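Local coordinates for protein endoglucanase (Cryptopygus antarcticus, PDB 5H4U) that hydrolyses internal beta-1,4-glucosidic linkages in cellulose, lichenan and barley beta-glucan, releasing mainly cellobiose, cellotriose and cellotetraose from carboxymethylcellulose, at residues A105-I116 / N199-P210. Residues are numbered along the deposited sequence; the frame is centred on the assembly and turned at random.
Sequences ACYEMTFTNTAI and NPSMKFTQVRCP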
ATOM      1  N   ALA A 105      10.923  -4.425  -1.596  1.00  8.96           N
ATOM      2  CA  ALA A 105      11.586  -3.800  -2.716  1.00  8.93           C
ATOM      3  C   ALA A 105      10.842  -2.528  -3.084  1.00  9.05           C
ATOM      4  O   ALA A 105       9.625  -2.416  -2.896  1.00  9.31           O
ATOM      5  CB  ALA A 105      11.643  -4.744  -3.907  1.00  9.53           C
ATOM      6  N   CYS A 106      11.583  -1.558  -3.587  1.00  8.84           N
ATOM      7  CA  CYS A 106      10.997  -0.306  -4.032  1.00  9.20           C
ATOM      8  C   CYS A 106      11.023  -0.183  -5.541  1.00  8.99           C
ATOM      9  O   CYS A 106      11.979  -0.592  -6.212  1.00  9.04           O
ATOM     10  CB  CYS A 106      11.695   0.908  -3.427  1.00  9.67           C
ATOM     11  SG  CYS A 106      11.322   1.047  -1.706  1.00 12.00           S
ATOM     12  N   TYR A 107       9.979   0.423  -6.053  1.00  8.88           N
ATOM     13  CA  TYR A 107       9.860   0.658  -7.471  1.00  9.14           C
ATOM     14  C   TYR A 107       9.464   2.114  -7.638  1.00  9.21           C
ATOM     15  O   TYR A 107       8.677   2.637  -6.844  1.00  8.90           O
ATOM     16  CB  TYR A 107       8.841  -0.322  -8.085  1.00  8.87           C
ATOM     17  CG  TYR A 107       9.190  -1.777  -7.794  1.00  9.28           C
ATOM     18  CD1 TYR A 107       8.909  -2.344  -6.565  1.00  8.71           C
ATOM     19  CD2 TYR A 107       9.827  -2.574  -8.745  1.00  9.54           C
ATOM     20  CE1 TYR A 107       9.243  -3.636  -6.294  1.00  9.13           C
ATOM     21  CE2 TYR A 107      10.159  -3.876  -8.479  1.00  9.31           C
ATOM     22  CZ  TYR A 107       9.859  -4.404  -7.250  1.00  9.59           C
ATOM     23  OH  TYR A 107      10.158  -5.716  -6.956  1.00 10.73           O
ATOM     24  N   GLU A 108      10.094   2.795  -8.590  1.00  9.36           N
ATOM     25  CA  GLU A 108       9.623   4.102  -9.015  1.00  9.51           C
ATOM     26  C   GLU A 108       8.953   3.965 -10.375  1.00 10.20           C
ATOM     27  O   GLU A 108       9.492   3.330 -11.289  1.00 10.81           O
ATOM     28  CB  GLU A 108      10.724   5.152  -9.048  1.00  9.98           C
ATOM     29  CG  GLU A 108      11.147   5.531 -10.418  1.00 10.57           C
ATOM     30  CD  GLU A 108      12.085   6.716 -10.440  1.00 12.54           C
ATOM     31  OE1 GLU A 108      11.945   7.484 -11.414  1.00 14.80           O
ATOM     32  OE2 GLU A 108      12.904   6.913  -9.497  1.00 11.62           O
ATOM     33  N   MET A 109       7.747   4.500 -10.477  1.00  9.71           N
ATOM     34  CA  MET A 109       6.908   4.346 -11.648  1.00  9.92           C
ATOM     35  C   MET A 109       6.539   5.710 -12.207  1.00  9.80           C
ATOM     36  O   MET A 109       6.329   6.676 -11.455  1.00  9.38           O
ATOM     37  CB  MET A 109       5.637   3.491 -11.317  1.00 10.15           C
ATOM     38  CG  MET A 109       4.855   3.790  -9.992  1.00  9.87           C
ATOM     39  SD  MET A 109       3.665   2.449  -9.514  1.00 10.75           S
ATOM     40  CE  MET A 109       2.241   3.320  -8.980  1.00  9.28           C
ATOM     41  N   THR A 110       6.509   5.782 -13.533  1.00  9.63           N
ATOM     42  CA  THR A 110       5.986   6.925 -14.256  1.00  9.73           C
ATOM     43  C   THR A 110       4.610   6.533 -14.765  1.00  9.65           C
ATOM     44  O   THR A 110       4.467   5.553 -15.506  1.00  9.69           O
ATOM     45  CB  THR A 110       6.878   7.332 -15.425  1.00 10.24           C
ATOM     46  OG1 THR A 110       8.200   7.576 -14.946  1.00 11.30           O
ATOM     47  CG2 THR A 110       6.347   8.619 -16.054  1.00  9.97           C
ATOM     48  N   PHE A 111       3.598   7.271 -14.331  1.00  9.13           N
ATOM     49  CA  PHE A 111       2.259   6.987 -14.799  1.00  9.33           C
ATOM     50  C   PHE A 111       2.144   7.305 -16.276  1.00  9.59           C
ATOM     51  O   PHE A 111       2.726   8.276 -16.774  1.00  9.54           O
ATOM     52  CB  PHE A 111       1.240   7.739 -13.964  1.00  9.17           C
ATOM     53  CG  PHE A 111       1.200   7.241 -12.572  1.00  8.52           C
ATOM     54  CD1 PHE A 111       0.699   5.984 -12.313  1.00  8.39           C
ATOM     55  CD2 PHE A 111       1.726   7.984 -11.544  1.00  7.80           C
ATOM     56  CE1 PHE A 111       0.678   5.503 -11.055  1.00  8.60           C
ATOM     57  CE2 PHE A 111       1.711   7.515 -10.290  1.00  8.15           C
ATOM     58  CZ  PHE A 111       1.180   6.269 -10.031  1.00  8.60           C
ATOM     59  N   THR A 112       1.406   6.455 -16.976  1.00  9.87           N
ATOM     60  CA  THR A 112       1.397   6.449 -18.425  1.00 10.37           C
ATOM     61  C   THR A 112       0.068   6.873 -19.054  1.00 10.06           C
ATOM     62  O   THR A 112       0.043   7.188 -20.240  1.00  9.51           O
ATOM     63  CB  THR A 112       1.822   5.032 -18.887  1.00 10.43           C
ATOM     64  OG1 THR A 112       3.229   4.933 -18.856  1.00 10.32           O
ATOM     65  CG2 THR A 112       1.364   4.679 -20.250  1.00 10.96           C
ATOM     66  N   ASN A 113      -1.020   6.986 -18.297  1.00 10.67           N
ATOM     67  CA  ASN A 113      -2.269   7.202 -19.018  1.00 11.09           C
ATOM     68  C   ASN A 113      -3.410   7.935 -18.319  1.00 11.56           C
ATOM     69  O   ASN A 113      -4.505   7.965 -18.901  1.00 12.51           O
ATOM     70  CB  ASN A 113      -2.859   5.884 -19.518  1.00 10.87           C
ATOM     71  CG  ASN A 113      -3.519   5.095 -18.427  1.00 11.07           C
ATOM     72  OD1 ASN A 113      -3.101   5.117 -17.279  1.00 11.04           O
ATOM     73  ND2 ASN A 113      -4.604   4.452 -18.761  1.00 12.66           N
ATOM     74  N   THR A 114      -3.288   8.504 -17.132  1.00 10.32           N
ATOM     75  CA  THR A 114      -4.519   9.219 -16.781  1.00 10.30           C
ATOM     76  C   THR A 114      -4.293  10.717 -16.716  1.00 10.18           C
ATOM     77  O   THR A 114      -3.424  11.264 -17.392  1.00 10.61           O
ATOM     78  CB  THR A 114      -5.101   8.778 -15.441  1.00 10.38           C
ATOM     79  OG1 THR A 114      -4.180   9.103 -14.393  1.00  9.24           O
ATOM     80  CG2 THR A 114      -5.450   7.273 -15.448  1.00  9.68           C
ATOM     81  N   ALA A 115      -5.102  11.400 -15.928  1.00 10.24           N
ATOM     82  CA  ALA A 115      -4.798  12.792 -15.661  1.00 10.21           C
ATOM     83  C   ALA A 115      -3.466  12.944 -14.930  1.00  9.92           C
ATOM     84  O   ALA A 115      -2.930  14.053 -14.885  1.00  9.89           O
ATOM     85  CB  ALA A 115      -5.934  13.433 -14.870  1.00 10.12           C
ATOM     86  N   ILE A 116      -2.938  11.875 -14.329  1.00  9.44           N
ATOM     87  CA  ILE A 116      -1.640  11.922 -13.654  1.00  9.11           C
ATOM     88  C   ILE A 116      -0.524  11.350 -14.536  1.00  9.21           C
ATOM     89  O   ILE A 116       0.546  11.000 -14.033  1.00  8.55           O
ATOM     90  CB  ILE A 116      -1.679  11.223 -12.285  1.00  8.47           C
ATOM     91  CG1 ILE A 116      -1.903   9.725 -12.433  1.00  8.59           C
ATOM     92  CG2 ILE A 116      -2.773  11.805 -11.450  1.00  8.50           C
ATOM     93  CD1 ILE A 116      -1.895   8.970 -11.129  1.00  8.42           C
ATOM     94  N   ASN A 199      -7.227   3.520 -12.041  1.00  9.64           N
ATOM     95  CA  ASN A 199      -6.320   2.487 -12.532  1.00  9.89           C
ATOM     96  C   ASN A 199      -5.315   3.058 -13.522  1.00  9.97           C
ATOM     97  O   ASN A 199      -5.320   2.679 -14.699  1.00 10.45           O
ATOM     98  CB  ASN A 199      -7.068   1.334 -13.189  1.00  9.15           C
ATOM     99  CG  ASN A 199      -8.006   0.632 -12.282  1.00  9.35           C
ATOM    100  OD1 ASN A 199      -7.928   0.753 -11.068  1.00  9.31           O
ATOM    101  ND2 ASN A 199      -8.887  -0.175 -12.869  1.00 10.63           N
ATOM    102  N   PRO A 200      -4.465   3.986 -13.106  1.00  9.70           N
ATOM    103  CA  PRO A 200      -3.483   4.515 -14.054  1.00  9.46           C
ATOM    104  C   PRO A 200      -2.498   3.417 -14.361  1.00  9.48           C
ATOM    105  O   PRO A 200      -2.090   2.656 -13.491  1.00  9.31           O
ATOM    106  CB  PRO A 200      -2.849   5.683 -13.298  1.00  9.31           C
ATOM    107  CG  PRO A 200      -3.028   5.335 -11.865  1.00  9.36           C
ATOM    108  CD  PRO A 200      -4.363   4.660 -11.803  1.00  9.99           C
ATOM    109  N   SER A 201      -2.175   3.290 -15.645  1.00  9.96           N
ATOM    110  CA  SER A 201      -1.095   2.437 -16.096  1.00 10.03           C
ATOM    111  C   SER A 201       0.248   3.147 -15.925  1.00 10.42           C
ATOM    112  O   SER A 201       0.313   4.375 -15.792  1.00 10.25           O
ATOM    113  CB  SER A 201      -1.324   2.076 -17.549  1.00  9.86           C
ATOM    114  OG  SER A 201      -2.567   1.430 -17.654  1.00 10.81           O
ATOM    115  N   MET A 202       1.334   2.377 -15.970  1.00 10.22           N
ATOM    116  CA  MET A 202       2.618   3.023 -15.753  1.00 10.35           C
ATOM    117  C   MET A 202       3.715   2.176 -16.378  1.00 10.83           C
ATOM    118  O   MET A 202       3.488   1.039 -16.794  1.00 11.01           O
ATOM    119  CB  MET A 202       2.861   3.269 -14.255  1.00 10.20           C
ATOM    120  CG  MET A 202       2.770   2.055 -13.314  1.00 10.79           C
ATOM    121  SD  MET A 202       4.062   0.893 -13.671  1.00 19.20           S
ATOM    122  CE  MET A 202       3.736  -0.394 -12.568  1.00 11.33           C
ATOM    123  N   LYS A 203       4.911   2.756 -16.428  1.00 10.47           N
ATOM    124  CA  LYS A 203       6.156   2.024 -16.562  1.00 11.35           C
ATOM    125  C   LYS A 203       6.921   2.181 -15.250  1.00 11.27           C
ATOM    126  O   LYS A 203       6.759   3.178 -14.555  1.00 11.55           O
ATOM    127  CB  LYS A 203       6.969   2.528 -17.763  1.00 11.08           C
ATOM    128  CG  LYS A 203       7.076   4.032 -17.821  1.00 12.16           C
ATOM    129  CD  LYS A 203       7.927   4.570 -18.978  1.00 13.60           C
ATOM    130  CE  LYS A 203       7.692   6.093 -19.170  1.00 14.79           C
ATOM    131  NZ  LYS A 203       8.868   6.971 -18.766  1.00 16.63           N
ATOM    132  N   PHE A 204       7.722   1.189 -14.880  1.00 11.20           N
ATOM    133  CA  PHE A 204       8.348   1.177 -13.568  1.00 11.32           C
ATOM    134  C   PHE A 204       9.756   0.625 -13.655  1.00 11.02           C
ATOM    135  O   PHE A 204      10.072  -0.199 -14.509  1.00 11.37           O
ATOM    136  CB  PHE A 204       7.554   0.336 -12.543  1.00 11.33           C
ATOM    137  CG  PHE A 204       7.578  -1.156 -12.790  1.00 11.23           C
ATOM    138  CD1 PHE A 204       6.745  -1.731 -13.735  1.00 11.97           C
ATOM    139  CD2 PHE A 204       8.401  -1.989 -12.041  1.00 11.76           C
ATOM    140  CE1 PHE A 204       6.757  -3.115 -13.963  1.00 12.49           C
ATOM    141  CE2 PHE A 204       8.410  -3.383 -12.249  1.00 11.89           C
ATOM    142  CZ  PHE A 204       7.588  -3.938 -13.207  1.00 12.56           C
ATOM    143  N   THR A 205      10.555   1.000 -12.675  1.00 10.60           N
ATOM    144  CA  THR A 205      11.899   0.482 -12.537  1.00 10.89           C
ATOM    145  C   THR A 205      12.211   0.308 -11.065  1.00 10.68           C
ATOM    146  O   THR A 205      11.825   1.137 -10.230  1.00 10.15           O
ATOM    147  CB  THR A 205      12.913   1.421 -13.181  1.00 11.61           C
ATOM    148  OG1 THR A 205      12.453   1.751 -14.499  1.00 11.87           O
ATOM    149  CG2 THR A 205      14.315   0.770 -13.254  1.00 11.13           C
ATOM    150  N   GLN A 206      12.878  -0.795 -10.750  1.00 10.50           N
ATOM    151  CA  GLN A 206      13.255  -1.039  -9.375  1.00 10.05           C
ATOM    152  C   GLN A 206      14.344  -0.044  -8.993  1.00 10.10           C
ATOM    153  O   GLN A 206      15.176   0.339  -9.822  1.00  9.92           O
ATOM    154  CB  GLN A 206      13.710  -2.483  -9.201  1.00 10.91           C
ATOM    155  CG  GLN A 206      14.392  -2.773  -7.890  1.00 10.84           C
ATOM    156  CD  GLN A 206      14.433  -4.267  -7.556  1.00 11.12           C
ATOM    157  OE1 GLN A 206      14.062  -4.671  -6.464  1.00 11.13           O
ATOM    158  NE2 GLN A 206      14.847  -5.082  -8.506  1.00 11.58           N
ATOM    159  N   VAL A 207      14.257   0.465  -7.761  1.00  9.76           N
ATOM    160  CA  VAL A 207      15.229   1.411  -7.228  1.00 10.05           C
ATOM    161  C   VAL A 207      15.569   0.958  -5.815  1.00  9.54           C
ATOM    162  O   VAL A 207      14.818   0.219  -5.183  1.00  9.28           O
ATOM    163  CB  VAL A 207      14.733   2.887  -7.242  1.00  9.50           C
ATOM    164  CG1 VAL A 207      14.306   3.307  -8.645  1.00  8.86           C
ATOM    165  CG2 VAL A 207      13.594   3.068  -6.257  1.00  9.18           C
ATOM    166  N   ARG A 208      16.722   1.390  -5.329  1.00  9.70           N
ATOM    167  CA  ARG A 208      17.062   1.165  -3.935  1.00 10.50           C
ATOM    168  C   ARG A 208      16.148   2.015  -3.050  1.00 11.32           C
ATOM    169  O   ARG A 208      15.895   3.189  -3.346  1.00 10.71           O
ATOM    170  CB  ARG A 208      18.530   1.498  -3.680  1.00 10.60           C
ATOM    171  CG  ARG A 208      19.013   1.050  -2.332  1.00 10.91           C
ATOM    172  CD  ARG A 208      20.518   0.971  -2.263  1.00 11.21           C
ATOM    173  NE  ARG A 208      20.924   0.092  -1.169  1.00 12.19           N
ATOM    174  CZ  ARG A 208      21.283  -1.188  -1.294  1.00 12.36           C
ATOM    175  NH1 ARG A 208      21.347  -1.792  -2.480  1.00 11.63           N
ATOM    176  NH2 ARG A 208      21.599  -1.870  -0.211  1.00 13.16           N
ATOM    177  N   CYS A 209      15.604   1.402  -2.005  1.00 11.05           N
ATOM    178  CA  CYS A 209      14.510   2.023  -1.278  1.00 11.11           C
ATOM    179  C   CYS A 209      14.973   3.319  -0.609  1.00 11.71           C
ATOM    180  O   CYS A 209      15.971   3.317   0.119  1.00 11.63           O
ATOM    181  CB  CYS A 209      13.954   1.044  -0.243  1.00 11.51           C
ATOM    182  SG  CYS A 209      12.692  -0.163  -0.861  1.00 12.20           S
ATOM    183  N   PRO A 210      14.285   4.436  -0.823  1.00 12.41           N
ATOM    184  CA  PRO A 210      14.681   5.677  -0.147  1.00 11.84           C
ATOM    185  C   PRO A 210      14.391   5.605   1.345  1.00 11.61           C
ATOM    186  O   PRO A 210      13.486   4.900   1.790  1.00 10.84           O
ATOM    187  CB  PRO A 210      13.817   6.741  -0.825  1.00 11.64           C
ATOM    188  CG  PRO A 210      12.588   5.983  -1.288  1.00 11.47           C
ATOM    189  CD  PRO A 210      13.040   4.586  -1.606  1.00 11.24           C
TER
HETATM  190  O   HOH W   1      14.164  -2.640  -4.466  1.00  8.15           O
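Strands 106-111 and 201-207 pair antiparallel within the curled mixed sheet of the enzyme, each bordered on its other edge by a further strand, 120-128 and 19-27. Glu108 faces Thr205 and Thr110 faces Lys203 as hydrogen-bonded pairs, Thr110 N reaching Lys203 O at 2.8 Å. Between them Met109 and Phe204 form a non-hydrogen-bonded pair, their side chains turned to the interior face with Tyr107. The Tyr107 and Phe204 side chains run next to each other in the same direction, their rings meeting obliquely, CD2 to CD2 3.6 Å, with planes 64° apart; Phe137 of strand 135-140 packs against both. CG of Met202 lies against CB and SD of Met109. On the outer face the Lys203 side chain runs alongside Thr110. Where the strands part, Asn113 takes over from the backbone: its OD1 accepts from Ser201 N at 2.6 Å, the donor standing above the amide plane. CB of Pro200 fits between Phe111 CD1 and Thr114 CG2, while Ile116 CD1 sits 3.7 Å above the centre of the Phe111 ring. Thr114 OG1 accepts from Ile116 N (3.0 Å) in an ST turn; a glycine here would probably leave that amide without its acceptor and open a gap beside Pro200. At the other end the Cys106-Cys209 disulfide (chi3 101°) links the start of strand 106-111 to the loop that follows strand 201-207, just before helix 211-217. A curled mixed sheet of this kind, braced by a disulfide, fits the double-psi beta-barrel of glycosyl hydrolase family 45.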